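Side-chain contacts in cysteine desulfurase (Fervidobacterium islandicum, PDB 6A6E), which probably takes the sulfur from cysteine as a persulfide, using pyridoxal-5'-phosphate, and releases alanine, as SufS-type desulfurases do: residues A[37-40]-A[41-45]; A[52-55]-A[56-60]; A[68-71]-A[72-76]; A[77-80]-A[81-85]. All blocks are in the same frame, centred on the assembly; numbering follows the deposited sequence.

Interaction 1: residues A[37-40]-A[41-45]; sequences LDNA and ASTLK
D38 and A41 meet in a buried turn of the chain. The D38 side chain swings back over this turn. Its CG lies anti to the backbone N (chi1 -164°), and this lays the carboxylate against the A41 methyl, with D38 OD1 3.5 Å from A41 CB. The backbone closes the same turn. D38 O accepts from A41 N at 3.1 Å. A weak, longer bond from S42 N to D38 O runs nearly straight at 167°. The segment is the loop between strand 32-36 and helix 47-59 of this class-V, PLP-dependent fold. It passes close to the cofactor, and Q213 of the PLP pocket bonds to A40 O. D38 also ties the loop to its surroundings: OD2 forms a salt bridge with R371 and accepts from H69 of the second subunit. An asparagine here would probably leave R371 without its countercharge and weaken the tie to that histidine. Further on, N39 and T43 cross at about a right angle. T43 CG2 touches N39 O at 3.7 Å and N39 OD1 at 4.0 Å. T43 OG1 sits between the backbone N and the carbonyl carbon (chi1 54°), where it bonds to H235 O and L238 N. N39 OD1 is held by Y404. K45 curls back, and its NZ donates to T43 O at 2.9 Å.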
ATOM      1  N   LEU A  37     -15.121 -20.774   1.297  1.00 17.25           N
ATOM      2  CA  LEU A  37     -16.287 -19.923   1.582  1.00 18.69           C
ATOM      3  C   LEU A  37     -15.966 -18.748   2.548  1.00 17.80           C
ATOM      4  O   LEU A  37     -16.841 -18.326   3.362  1.00 18.82           O
ATOM      5  CB  LEU A  37     -17.473 -20.750   2.119  1.00 18.94           C
ATOM      6  CG  LEU A  37     -17.984 -21.857   1.174  1.00 20.36           C
ATOM      7  CD1 LEU A  37     -19.033 -22.670   1.879  1.00 21.40           C
ATOM      8  CD2 LEU A  37     -18.592 -21.284  -0.093  1.00 20.66           C
ATOM      9  N   ASP A  38     -14.752 -18.194   2.417  1.00 16.15           N
ATOM     10  CA  ASP A  38     -14.342 -17.007   3.201  1.00 17.89           C
ATOM     11  C   ASP A  38     -14.005 -15.837   2.255  1.00 18.07           C
ATOM     12  O   ASP A  38     -13.116 -15.022   2.508  1.00 15.35           O
ATOM     13  CB  ASP A  38     -13.131 -17.337   4.030  1.00 18.13           C
ATOM     14  CG  ASP A  38     -12.889 -16.313   5.143  1.00 20.15           C
ATOM     15  OD1 ASP A  38     -13.879 -15.612   5.538  1.00 20.21           O
ATOM     16  OD2 ASP A  38     -11.726 -16.282   5.619  1.00 21.27           O
ATOM     17  N   ASN A  39     -14.786 -15.752   1.195  1.00 17.69           N
ATOM     18  CA  ASN A  39     -14.607 -14.756   0.119  1.00 19.12           C
ATOM     19  C   ASN A  39     -14.786 -13.308   0.557  1.00 19.59           C
ATOM     20  O   ASN A  39     -14.204 -12.416  -0.046  1.00 20.24           O
ATOM     21  CB  ASN A  39     -15.554 -15.085  -1.040  1.00 18.52           C
ATOM     22  CG  ASN A  39     -15.154 -16.366  -1.695  1.00 21.07           C
ATOM     23  OD1 ASN A  39     -14.086 -16.400  -2.304  1.00 22.42           O
ATOM     24  ND2 ASN A  39     -15.923 -17.454  -1.484  1.00 19.24           N
ATOM     25  N   ALA A  40     -15.595 -13.116   1.596  1.00 19.25           N
ATOM     26  CA  ALA A  40     -15.858 -11.842   2.170  1.00 18.37           C
ATOM     27  C   ALA A  40     -14.663 -11.254   2.940  1.00 18.59           C
ATOM     28  O   ALA A  40     -14.579 -10.071   3.132  1.00 19.87           O
ATOM     29  CB  ALA A  40     -17.023 -12.000   3.071  1.00 21.95           C
ATOM     30  N   ALA A  41     -13.721 -12.105   3.341  1.00 19.12           N
ATOM     31  CA  ALA A  41     -12.484 -11.691   3.930  1.00 18.48           C
ATOM     32  C   ALA A  41     -11.418 -11.399   2.854  1.00 18.18           C
ATOM     33  O   ALA A  41     -10.663 -10.427   2.997  1.00 19.78           O
ATOM     34  CB  ALA A  41     -11.972 -12.773   4.888  1.00 20.37           C
ATOM     35  N   SER A  42     -11.239 -12.303   1.901  1.00 17.34           N
ATOM     36  CA  SER A  42     -10.428 -12.071   0.727  1.00 17.86           C
ATOM     37  C   SER A  42     -10.692 -13.149  -0.305  1.00 17.61           C
ATOM     38  O   SER A  42     -11.334 -14.166   0.003  1.00 19.67           O
ATOM     39  CB  SER A  42      -8.931 -12.001   1.047  1.00 18.50           C
ATOM     40  OG  SER A  42      -8.233 -11.278   0.014  1.00 17.67           O
ATOM     41  N   THR A  43     -10.278 -12.913  -1.545  1.00 17.26           N
ATOM     42  CA  THR A  43     -10.539 -13.898  -2.613  1.00 17.22           C
ATOM     43  C   THR A  43      -9.302 -14.573  -3.131  1.00 17.99           C
ATOM     44  O   THR A  43      -8.151 -14.087  -2.981  1.00 19.19           O
ATOM     45  CB  THR A  43     -11.293 -13.254  -3.778  1.00 18.10           C
ATOM     46  OG1 THR A  43     -10.564 -12.100  -4.213  1.00 16.20           O
ATOM     47  CG2 THR A  43     -12.716 -12.822  -3.372  1.00 17.76           C
ATOM     48  N   LEU A  44      -9.532 -15.674  -3.815  1.00 16.56           N
ATOM     49  CA  LEU A  44      -8.449 -16.500  -4.365  1.00 17.27           C
ATOM     50  C   LEU A  44      -7.994 -15.864  -5.676  1.00 18.12           C
ATOM     51  O   LEU A  44      -8.741 -15.079  -6.288  1.00 20.76           O
ATOM     52  CB  LEU A  44      -8.962 -17.917  -4.628  1.00 17.98           C
ATOM     53  CG  LEU A  44      -9.513 -18.738  -3.481  1.00 17.79           C
ATOM     54  CD1 LEU A  44      -9.961 -20.078  -4.035  1.00 20.50           C
ATOM     55  CD2 LEU A  44      -8.555 -18.925  -2.312  1.00 17.69           C
ATOM     56  N   LYS A  45      -6.773 -16.182  -6.094  1.00 18.64           N
ATOM     57  CA  LYS A  45      -6.137 -15.529  -7.241  1.00 17.34           C
ATOM     58  C   LYS A  45      -6.107 -16.389  -8.491  1.00 17.99           C
ATOM     59  O   LYS A  45      -5.926 -17.610  -8.461  1.00 17.95           O
ATOM     60  CB  LYS A  45      -4.703 -15.100  -6.902  1.00 16.65           C
ATOM     61  CG  LYS A  45      -4.539 -14.350  -5.573  1.00 17.23           C
ATOM     62  CD  LYS A  45      -5.572 -13.239  -5.367  1.00 16.46           C
ATOM     63  CE  LYS A  45      -5.414 -12.537  -4.033  1.00 15.81           C
ATOM     64  NZ  LYS A  45      -6.667 -11.775  -3.766  1.00 17.97           N
TER

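Interaction 2: residues A[52-55]-A[56-60]; sequences KMTD and FYLYH
Four backbone hydrogen bonds join residues 52-55 to 56-60 along the last turns of helix 47-59. They run from F56 N to K52 O, Y57 N to M53 O, L58 N to T54 O and Y59 N to D55 O. The bond from Y57 N to M53 O is the straightest of these, at 169°. H60 is the first residue to leave the helical backbone angles, yet its N still bonds to F56 O at 2.9 Å.

The apolar contacts are few. T54 and L58 lie side by side and point the same way, with T54 CG2 3.6 Å from L58 CD1. The T54 of the second subunit packs against T54. F56 turns away from this face and packs on A75 and A78 of helix 70-90.

The D55 carboxylate lies against the carbons of two rings, and a water joins it to H60. D55 CG is anti to the backbone N (chi1 169°), and this carries the carboxylate toward the helix end. D55 OD2 meets the edge of the H60 ring, 3.3 Å from CD2. D55 OD1 approaches Y59 CD2 at 3.7 Å, the carboxylate and ring planes being 36° apart. The water bridges D55 OD1 and H60 NE2. On the other side of the imidazole, ND1 bonds to E74.

H60 thus has a polar partner at each ring nitrogen, which should fix its rotation. D55 and E74 would tend to favour a protonated imidazole, though R27 of the second subunit, which packs on H60 and pairs with E74, probably offsets part of this.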
ATOM      1  N   LYS A  52       0.590 -12.491 -15.550  1.00 19.79           N
ATOM      2  CA  LYS A  52       0.825 -11.214 -16.166  1.00 21.82           C
ATOM      3  C   LYS A  52       1.536 -10.207 -15.259  1.00 20.67           C
ATOM      4  O   LYS A  52       2.322  -9.399 -15.742  1.00 19.70           O
ATOM      5  CB  LYS A  52      -0.478 -10.619 -16.654  1.00 24.80           C
ATOM      6  CG  LYS A  52      -1.002 -11.315 -17.896  1.00 30.26           C
ATOM      7  CD  LYS A  52      -2.319 -10.688 -18.279  1.00 34.09           C
ATOM      8  CE  LYS A  52      -2.999 -11.502 -19.361  1.00 39.46           C
ATOM      9  NZ  LYS A  52      -4.280 -10.800 -19.685  1.00 45.18           N
ATOM     10  N   MET A  53       1.200 -10.195 -13.980  1.00 18.67           N
ATOM     11  CA  MET A  53       1.962  -9.392 -13.002  1.00 19.95           C
ATOM     12  C   MET A  53       3.402  -9.772 -12.879  1.00 19.75           C
ATOM     13  O   MET A  53       4.296  -8.892 -12.772  1.00 19.37           O
ATOM     14  CB  MET A  53       1.350  -9.520 -11.622  1.00 22.64           C
ATOM     15  CG  MET A  53      -0.059  -8.944 -11.542  1.00 25.23           C
ATOM     16  SD  MET A  53      -0.864  -9.272  -9.929  1.00 29.92           S
ATOM     17  CE  MET A  53       0.357  -8.586  -8.866  1.00 25.36           C
ATOM     18  N   THR A  54       3.649 -11.072 -12.918  1.00 18.24           N
ATOM     19  CA  THR A  54       5.001 -11.612 -12.924  1.00 19.98           C
ATOM     20  C   THR A  54       5.826 -11.142 -14.156  1.00 19.79           C
ATOM     21  O   THR A  54       6.951 -10.684 -14.021  1.00 21.05           O
ATOM     22  CB  THR A  54       4.982 -13.160 -12.945  1.00 22.92           C
ATOM     23  OG1 THR A  54       4.544 -13.647 -11.690  1.00 23.39           O
ATOM     24  CG2 THR A  54       6.412 -13.715 -13.184  1.00 23.79           C
ATOM     25  N   ASP A  55       5.235 -11.224 -15.343  1.00 19.40           N
ATOM     26  CA  ASP A  55       5.850 -10.716 -16.562  1.00 20.14           C
ATOM     27  C   ASP A  55       6.147  -9.192 -16.458  1.00 18.68           C
ATOM     28  O   ASP A  55       7.197  -8.718 -16.872  1.00 17.17           O
ATOM     29  CB  ASP A  55       4.951 -11.018 -17.773  1.00 22.62           C
ATOM     30  CG  ASP A  55       5.395 -10.276 -19.051  1.00 25.93           C
ATOM     31  OD1 ASP A  55       6.322 -10.761 -19.705  1.00 26.54           O
ATOM     32  OD2 ASP A  55       4.838  -9.182 -19.380  1.00 28.49           O
ATOM     33  N   PHE A  56       5.209  -8.449 -15.870  1.00 17.98           N
ATOM     34  CA  PHE A  56       5.413  -7.058 -15.653  1.00 17.10           C
ATOM     35  C   PHE A  56       6.612  -6.777 -14.704  1.00 15.86           C
ATOM     36  O   PHE A  56       7.510  -6.032 -15.073  1.00 15.10           O
ATOM     37  CB  PHE A  56       4.128  -6.392 -15.146  1.00 17.36           C
ATOM     38  CG  PHE A  56       4.287  -4.915 -14.950  1.00 17.11           C
ATOM     39  CD1 PHE A  56       4.214  -4.050 -16.040  1.00 18.01           C
ATOM     40  CD2 PHE A  56       4.572  -4.392 -13.696  1.00 17.44           C
ATOM     41  CE1 PHE A  56       4.399  -2.655 -15.868  1.00 17.52           C
ATOM     42  CE2 PHE A  56       4.741  -3.026 -13.511  1.00 16.33           C
ATOM     43  CZ  PHE A  56       4.642  -2.162 -14.618  1.00 18.43           C
ATOM     44  N   TYR A  57       6.655  -7.430 -13.537  1.00 15.88           N
ATOM     45  CA  TYR A  57       7.759  -7.287 -12.584  1.00 16.44           C
ATOM     46  C   TYR A  57       9.091  -7.635 -13.202  1.00 17.20           C
ATOM     47  O   TYR A  57      10.133  -7.013 -12.866  1.00 17.01           O
ATOM     48  CB  TYR A  57       7.568  -8.196 -11.340  1.00 16.67           C
ATOM     49  CG  TYR A  57       6.885  -7.610 -10.090  1.00 17.87           C
ATOM     50  CD1 TYR A  57       7.257  -6.364  -9.559  1.00 18.85           C
ATOM     51  CD2 TYR A  57       5.916  -8.344  -9.382  1.00 19.23           C
ATOM     52  CE1 TYR A  57       6.655  -5.863  -8.416  1.00 18.01           C
ATOM     53  CE2 TYR A  57       5.330  -7.852  -8.221  1.00 18.98           C
ATOM     54  CZ  TYR A  57       5.739  -6.603  -7.741  1.00 18.53           C
ATOM     55  OH  TYR A  57       5.155  -6.099  -6.635  1.00 18.85           O
ATOM     56  N   LEU A  58       9.100  -8.689 -14.042  1.00 16.30           N
ATOM     57  CA  LEU A  58      10.389  -9.249 -14.481  1.00 17.58           C
ATOM     58  C   LEU A  58      10.886  -8.550 -15.759  1.00 17.39           C
ATOM     59  O   LEU A  58      12.068  -8.474 -15.956  1.00 20.36           O
ATOM     60  CB  LEU A  58      10.323 -10.775 -14.673  1.00 18.59           C
ATOM     61  CG  LEU A  58      10.132 -11.599 -13.401  1.00 21.22           C
ATOM     62  CD1 LEU A  58       9.930 -13.078 -13.702  1.00 22.26           C
ATOM     63  CD2 LEU A  58      11.317 -11.369 -12.433  1.00 21.59           C
ATOM     64  N   TYR A  59       9.998  -8.028 -16.595  1.00 18.29           N
ATOM     65  CA  TYR A  59      10.405  -7.520 -17.913  1.00 19.13           C
ATOM     66  C   TYR A  59      10.001  -6.070 -18.238  1.00 20.79           C
ATOM     67  O   TYR A  59      10.578  -5.468 -19.187  1.00 21.05           O
ATOM     68  CB  TYR A  59       9.903  -8.465 -19.037  1.00 21.17           C
ATOM     69  CG  TYR A  59      10.514  -9.890 -19.016  1.00 21.65           C
ATOM     70  CD1 TYR A  59      11.828 -10.125 -19.463  1.00 26.17           C
ATOM     71  CD2 TYR A  59       9.811 -10.959 -18.532  1.00 22.73           C
ATOM     72  CE1 TYR A  59      12.406 -11.423 -19.442  1.00 24.40           C
ATOM     73  CE2 TYR A  59      10.356 -12.269 -18.546  1.00 25.58           C
ATOM     74  CZ  TYR A  59      11.662 -12.480 -19.002  1.00 25.62           C
ATOM     75  OH  TYR A  59      12.221 -13.736 -18.982  1.00 28.61           O
ATOM     76  N   HIS A  60       9.050  -5.497 -17.502  1.00 16.86           N
ATOM     77  CA  HIS A  60       8.512  -4.182 -17.896  1.00 18.58           C
ATOM     78  C   HIS A  60       8.524  -3.153 -16.773  1.00 16.69           C
ATOM     79  O   HIS A  60       7.753  -2.253 -16.776  1.00 15.11           O
ATOM     80  CB  HIS A  60       7.137  -4.313 -18.472  1.00 18.52           C
ATOM     81  CG  HIS A  60       7.111  -5.218 -19.669  1.00 21.28           C
ATOM     82  ND1 HIS A  60       7.633  -4.840 -20.887  1.00 21.61           N
ATOM     83  CD2 HIS A  60       6.756  -6.524 -19.795  1.00 23.58           C
ATOM     84  CE1 HIS A  60       7.541  -5.858 -21.725  1.00 24.01           C
ATOM     85  NE2 HIS A  60       7.026  -6.896 -21.088  1.00 21.33           N
TER
HETATM   86  O   HOH W   1       7.177  -9.705 -21.857  1.00 29.98           O

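Interaction 3: residues A[68-71]-A[72-76]; sequences VHTL and ASEAT
H69 CG sits between the backbone N and the carbonyl carbon (chi1 66°), and this folds the imidazole back over A72. S73 OG, turned off the staggered position (chi1 -33°), points back at H69 O. H69 is the N-cap residue of helix 70-90. The A72 methyl lies over one face of the H69 ring in a CH-pi contact, with CB 3.7 Å from the ring centroid and 16° off the normal.

Two donors of S73 grip H69 O. S73 N comes nearly along the C=O axis at 2.9 Å, and S73 OG comes from above the carbonyl plane. Regular bonds follow from E74 N to T70 O and from A75 N to L71 O.

T70 and E74 lie side by side and point the same way. Their outer ends face the second subunit, where T70 OG1 bonds to D363 and E74 OE1 forms a salt bridge with R27. Between them, T70 CG2 touches E74 OE2 at 3.7 Å. L71 CD2 lies 3.8 Å from the other carboxylate oxygen, E74 OE1. One turn on, T76 OG1 donates to A72 O at 2.7 Å, while T76 N reaches A72 O from the opposite face of its plane.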
ATOM      1  N   VAL A  68      12.056   8.771 -19.059  1.00 26.27           N
ATOM      2  CA  VAL A  68      12.785   8.954 -20.271  1.00 27.24           C
ATOM      3  C   VAL A  68      13.308   7.627 -20.802  1.00 29.23           C
ATOM      4  O   VAL A  68      13.205   7.328 -22.003  1.00 33.83           O
ATOM      5  CB  VAL A  68      13.840  10.030 -20.125  1.00 32.35           C
ATOM      6  CG1 VAL A  68      14.712  10.105 -21.409  1.00 35.09           C
ATOM      7  CG2 VAL A  68      13.110  11.352 -19.863  1.00 32.52           C
ATOM      8  N   HIS A  69      13.758   6.761 -19.932  1.00 20.10           N
ATOM      9  CA  HIS A  69      14.229   5.520 -20.435  1.00 17.62           C
ATOM     10  C   HIS A  69      13.104   4.499 -20.745  1.00 16.96           C
ATOM     11  O   HIS A  69      11.935   4.674 -20.337  1.00 16.34           O
ATOM     12  CB  HIS A  69      15.332   5.013 -19.530  1.00 15.20           C
ATOM     13  CG  HIS A  69      14.899   4.645 -18.135  1.00 15.70           C
ATOM     14  ND1 HIS A  69      14.330   3.426 -17.847  1.00 14.73           N
ATOM     15  CD2 HIS A  69      15.094   5.272 -16.940  1.00 14.57           C
ATOM     16  CE1 HIS A  69      14.188   3.314 -16.522  1.00 16.51           C
ATOM     17  NE2 HIS A  69      14.649   4.420 -15.944  1.00 15.17           N
ATOM     18  N   THR A  70      13.485   3.446 -21.449  1.00 18.65           N
ATOM     19  CA  THR A  70      12.536   2.527 -22.062  1.00 20.42           C
ATOM     20  C   THR A  70      11.678   1.779 -21.033  1.00 20.73           C
ATOM     21  O   THR A  70      10.448   1.744 -21.151  1.00 21.36           O
ATOM     22  CB  THR A  70      13.302   1.484 -22.910  1.00 24.66           C
ATOM     23  OG1 THR A  70      13.938   2.129 -24.031  1.00 23.33           O
ATOM     24  CG2 THR A  70      12.358   0.366 -23.397  1.00 24.63           C
ATOM     25  N   LEU A  71      12.285   1.158 -20.020  1.00 20.22           N
ATOM     26  CA  LEU A  71      11.465   0.524 -18.979  1.00 18.21           C
ATOM     27  C   LEU A  71      10.556   1.519 -18.233  1.00 18.22           C
ATOM     28  O   LEU A  71       9.442   1.177 -17.888  1.00 15.61           O
ATOM     29  CB  LEU A  71      12.292  -0.280 -17.984  1.00 18.82           C
ATOM     30  CG  LEU A  71      12.978  -1.520 -18.479  1.00 20.16           C
ATOM     31  CD1 LEU A  71      13.999  -2.031 -17.489  1.00 20.66           C
ATOM     32  CD2 LEU A  71      11.989  -2.575 -18.822  1.00 21.28           C
ATOM     33  N   ALA A  72      11.061   2.702 -17.894  1.00 17.10           N
ATOM     34  CA  ALA A  72      10.228   3.661 -17.206  1.00 16.59           C
ATOM     35  C   ALA A  72       9.042   4.066 -18.044  1.00 17.24           C
ATOM     36  O   ALA A  72       7.966   4.264 -17.469  1.00 15.99           O
ATOM     37  CB  ALA A  72      10.994   4.890 -16.762  1.00 17.05           C
ATOM     38  N   SER A  73       9.202   4.220 -19.376  1.00 18.46           N
ATOM     39  CA  SER A  73       8.025   4.486 -20.266  1.00 20.42           C
ATOM     40  C   SER A  73       7.010   3.364 -20.278  1.00 16.64           C
ATOM     41  O   SER A  73       5.850   3.654 -20.160  1.00 18.04           O
ATOM     42  CB  SER A  73       8.354   4.829 -21.761  1.00 22.20           C
ATOM     43  OG  SER A  73       9.567   5.530 -21.713  1.00 27.33           O
ATOM     44  N   GLU A  74       7.459   2.139 -20.418  1.00 15.94           N
ATOM     45  CA  GLU A  74       6.605   0.984 -20.414  1.00 19.06           C
ATOM     46  C   GLU A  74       5.802   0.932 -19.109  1.00 18.07           C
ATOM     47  O   GLU A  74       4.583   0.672 -19.123  1.00 19.65           O
ATOM     48  CB  GLU A  74       7.433  -0.302 -20.611  1.00 20.26           C
ATOM     49  CG  GLU A  74       7.988  -0.439 -22.029  1.00 22.84           C
ATOM     50  CD  GLU A  74       8.891  -1.663 -22.262  1.00 22.91           C
ATOM     51  OE1 GLU A  74       9.149  -2.480 -21.345  1.00 23.98           O
ATOM     52  OE2 GLU A  74       9.345  -1.841 -23.416  1.00 21.91           O
ATOM     53  N   ALA A  75       6.487   1.150 -17.982  1.00 16.95           N
ATOM     54  CA  ALA A  75       5.856   0.981 -16.673  1.00 15.52           C
ATOM     55  C   ALA A  75       4.851   2.111 -16.526  1.00 14.89           C
ATOM     56  O   ALA A  75       3.763   1.917 -16.050  1.00 15.11           O
ATOM     57  CB  ALA A  75       6.918   0.985 -15.588  1.00 16.16           C
ATOM     58  N   THR A  76       5.202   3.310 -16.968  1.00 14.35           N
ATOM     59  CA  THR A  76       4.322   4.441 -16.833  1.00 15.85           C
ATOM     60  C   THR A  76       3.038   4.283 -17.656  1.00 16.68           C
ATOM     61  O   THR A  76       1.889   4.520 -17.181  1.00 17.34           O
ATOM     62  CB  THR A  76       5.042   5.767 -17.221  1.00 15.44           C
ATOM     63  OG1 THR A  76       6.196   5.946 -16.406  1.00 15.54           O
ATOM     64  CG2 THR A  76       4.149   6.948 -16.995  1.00 15.89           C
TER

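Interaction 4: residues A[77-80]-A[81-85]; sequences VAYE and QAREK
R83 reaches back along helix 70-90 to E80 and Y79, one turn earlier. Its CB rests 3.5 Å from E80 O. CG is anti to the backbone N (chi1 -170°), and the chain stays extended until it bends at chi3 (-53°). That bend turns the guanidinium back toward E80. NE lies 3.6 Å from E80 OE1, and NH2 makes a salt bridge to the same oxygen at 3.1 Å. This bond is nearly straight at 165°. E80 OE1 lies at the edge of the guanidinium, in its plane. NH2 also approaches Y79 CE2 at 3.4 Å, with the ring and guanidinium planes almost perpendicular. At the other branch, NH1 forms a salt bridge with E284 and donates to I97 O.

A leucine in this position would probably leave E80 and E284 without their shared positive partner. Y79 OH bonds to E284 as well, so the two side chains meet at one carboxylate. On a more exposed side of the helix, V77 and Q81 run side by side, with V77 CG1 3.8 Å from Q81 NE2. The charge of buried R83 is thus likely to be balanced by two carboxylates, one within its own helix and one that ties the helix to another part of the chain.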
ATOM      1  N   VAL A  77       3.221   3.882 -18.893  1.00 18.06           N
ATOM      2  CA  VAL A  77       2.069   3.589 -19.784  1.00 18.54           C
ATOM      3  C   VAL A  77       1.167   2.491 -19.191  1.00 18.15           C
ATOM      4  O   VAL A  77      -0.045   2.642 -19.127  1.00 16.69           O
ATOM      5  CB  VAL A  77       2.597   3.215 -21.198  1.00 19.49           C
ATOM      6  CG1 VAL A  77       1.546   2.616 -22.084  1.00 20.16           C
ATOM      7  CG2 VAL A  77       3.210   4.439 -21.889  1.00 21.33           C
ATOM      8  N   ALA A  78       1.760   1.436 -18.671  1.00 16.96           N
ATOM      9  CA  ALA A  78       0.954   0.336 -18.129  1.00 16.09           C
ATOM     10  C   ALA A  78       0.160   0.810 -16.935  1.00 16.42           C
ATOM     11  O   ALA A  78      -1.021   0.451 -16.800  1.00 18.09           O
ATOM     12  CB  ALA A  78       1.818  -0.888 -17.798  1.00 14.67           C
ATOM     13  N   TYR A  79       0.781   1.606 -16.061  1.00 15.64           N
ATOM     14  CA  TYR A  79       0.094   2.142 -14.875  1.00 15.10           C
ATOM     15  C   TYR A  79      -1.085   3.043 -15.241  1.00 15.50           C
ATOM     16  O   TYR A  79      -2.186   2.923 -14.693  1.00 13.47           O
ATOM     17  CB  TYR A  79       1.088   2.894 -13.982  1.00 14.71           C
ATOM     18  CG  TYR A  79       0.577   3.402 -12.671  1.00 15.50           C
ATOM     19  CD1 TYR A  79       0.432   2.561 -11.545  1.00 14.98           C
ATOM     20  CD2 TYR A  79       0.308   4.780 -12.496  1.00 15.45           C
ATOM     21  CE1 TYR A  79      -0.007   3.090 -10.319  1.00 14.62           C
ATOM     22  CE2 TYR A  79      -0.111   5.301 -11.271  1.00 15.76           C
ATOM     23  CZ  TYR A  79      -0.296   4.442 -10.194  1.00 15.09           C
ATOM     24  OH  TYR A  79      -0.721   5.039  -9.029  1.00 15.28           O
ATOM     25  N   GLU A  80      -0.863   4.014 -16.113  1.00 17.82           N
ATOM     26  CA  GLU A  80      -1.995   4.862 -16.550  1.00 18.86           C
ATOM     27  C   GLU A  80      -3.079   4.061 -17.322  1.00 18.16           C
ATOM     28  O   GLU A  80      -4.222   4.371 -17.190  1.00 16.06           O
ATOM     29  CB  GLU A  80      -1.518   5.986 -17.441  1.00 23.58           C
ATOM     30  CG  GLU A  80      -0.647   7.104 -16.784  1.00 32.45           C
ATOM     31  CD  GLU A  80      -0.255   7.086 -15.264  1.00 40.00           C
ATOM     32  OE1 GLU A  80      -1.035   7.583 -14.283  1.00 23.23           O
ATOM     33  OE2 GLU A  80       0.989   6.721 -15.099  1.00 48.04           O
ATOM     34  N   GLN A  81      -2.702   3.038 -18.099  1.00 17.66           N
ATOM     35  CA  GLN A  81      -3.679   2.131 -18.726  1.00 18.53           C
ATOM     36  C   GLN A  81      -4.518   1.449 -17.640  1.00 19.87           C
ATOM     37  O   GLN A  81      -5.731   1.335 -17.794  1.00 17.26           O
ATOM     38  CB  GLN A  81      -3.041   1.105 -19.644  1.00 19.74           C
ATOM     39  CG  GLN A  81      -2.525   1.773 -20.950  1.00 25.47           C
ATOM     40  CD  GLN A  81      -1.765   0.811 -21.870  1.00 28.51           C
ATOM     41  OE1 GLN A  81      -1.204  -0.191 -21.426  1.00 33.43           O
ATOM     42  NE2 GLN A  81      -1.741   1.122 -23.153  1.00 32.06           N
ATOM     43  N   ALA A  82      -3.888   1.048 -16.520  1.00 17.05           N
ATOM     44  CA  ALA A  82      -4.650   0.427 -15.444  1.00 16.00           C
ATOM     45  C   ALA A  82      -5.679   1.399 -14.845  1.00 15.11           C
ATOM     46  O   ALA A  82      -6.808   0.979 -14.564  1.00 13.92           O
ATOM     47  CB  ALA A  82      -3.736  -0.131 -14.385  1.00 16.07           C
ATOM     48  N   ARG A  83      -5.299   2.664 -14.649  1.00 14.80           N
ATOM     49  CA  ARG A  83      -6.190   3.660 -14.099  1.00 15.79           C
ATOM     50  C   ARG A  83      -7.449   3.753 -14.980  1.00 18.52           C
ATOM     51  O   ARG A  83      -8.610   3.855 -14.483  1.00 17.45           O
ATOM     52  CB  ARG A  83      -5.518   5.041 -14.002  1.00 16.06           C
ATOM     53  CG  ARG A  83      -6.327   6.062 -13.200  1.00 16.41           C
ATOM     54  CD  ARG A  83      -5.798   7.497 -13.301  1.00 16.30           C
ATOM     55  NE  ARG A  83      -4.368   7.584 -12.971  1.00 18.78           N
ATOM     56  CZ  ARG A  83      -3.829   7.523 -11.747  1.00 17.39           C
ATOM     57  NH1 ARG A  83      -4.588   7.375 -10.649  1.00 17.04           N
ATOM     58  NH2 ARG A  83      -2.516   7.613 -11.607  1.00 17.70           N
ATOM     59  N   GLU A  84      -7.207   3.724 -16.290  1.00 19.51           N
ATOM     60  CA  GLU A  84      -8.305   3.808 -17.258  1.00 21.99           C
ATOM     61  C   GLU A  84      -9.256   2.589 -17.229  1.00 18.25           C
ATOM     62  O   GLU A  84     -10.494   2.719 -17.339  1.00 16.13           O
ATOM     63  CB  GLU A  84      -7.708   4.127 -18.641  1.00 26.88           C
ATOM     64  CG  GLU A  84      -8.686   4.038 -19.828  1.00 37.69           C
ATOM     65  CD  GLU A  84      -9.691   5.213 -19.973  1.00 50.69           C
ATOM     66  OE1 GLU A  84     -10.288   5.334 -21.087  1.00 60.90           O
ATOM     67  OE2 GLU A  84      -9.902   6.007 -19.013  1.00 53.97           O
ATOM     68  N   LYS A  85      -8.701   1.407 -17.089  1.00 15.99           N
ATOM     69  CA  LYS A  85      -9.542   0.211 -16.944  1.00 18.02           C
ATOM     70  C   LYS A  85     -10.441   0.296 -15.713  1.00 17.83           C
ATOM     71  O   LYS A  85     -11.613  -0.094 -15.780  1.00 18.71           O
ATOM     72  CB  LYS A  85      -8.710  -1.044 -16.862  1.00 17.64           C
ATOM     73  CG  LYS A  85      -7.853  -1.285 -18.076  1.00 16.93           C
ATOM     74  CD  LYS A  85      -6.930  -2.485 -17.839  1.00 17.93           C
ATOM     75  CE  LYS A  85      -5.893  -2.661 -18.971  1.00 17.51           C
ATOM     76  NZ  LYS A  85      -5.019  -3.831 -18.818  1.00 17.04           N
TER

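How the interactions relate
The four contacts follow one another along the chain. Interaction 1 is in the loop before helix 47-59, interaction 2 on the last turns of that helix, and interactions 3 and 4 on helix 70-90. Centres of interactions 2 and 3 lie 13 Å apart, as do those of 3 and 4. The centre of interaction 1 is 24 Å from that of interaction 2, with nearest atoms about 8 Å apart. Helix 47-59 packs on helix 70-90, and interaction 2 touches both 3 and 4; Y59 O lies 3.2 Å from L71 CD2. Interactions 1 to 3 lie at the dimer interface, while no other chain of the assembly touches interaction 4. The interface thereby includes the loop beside the cofactor.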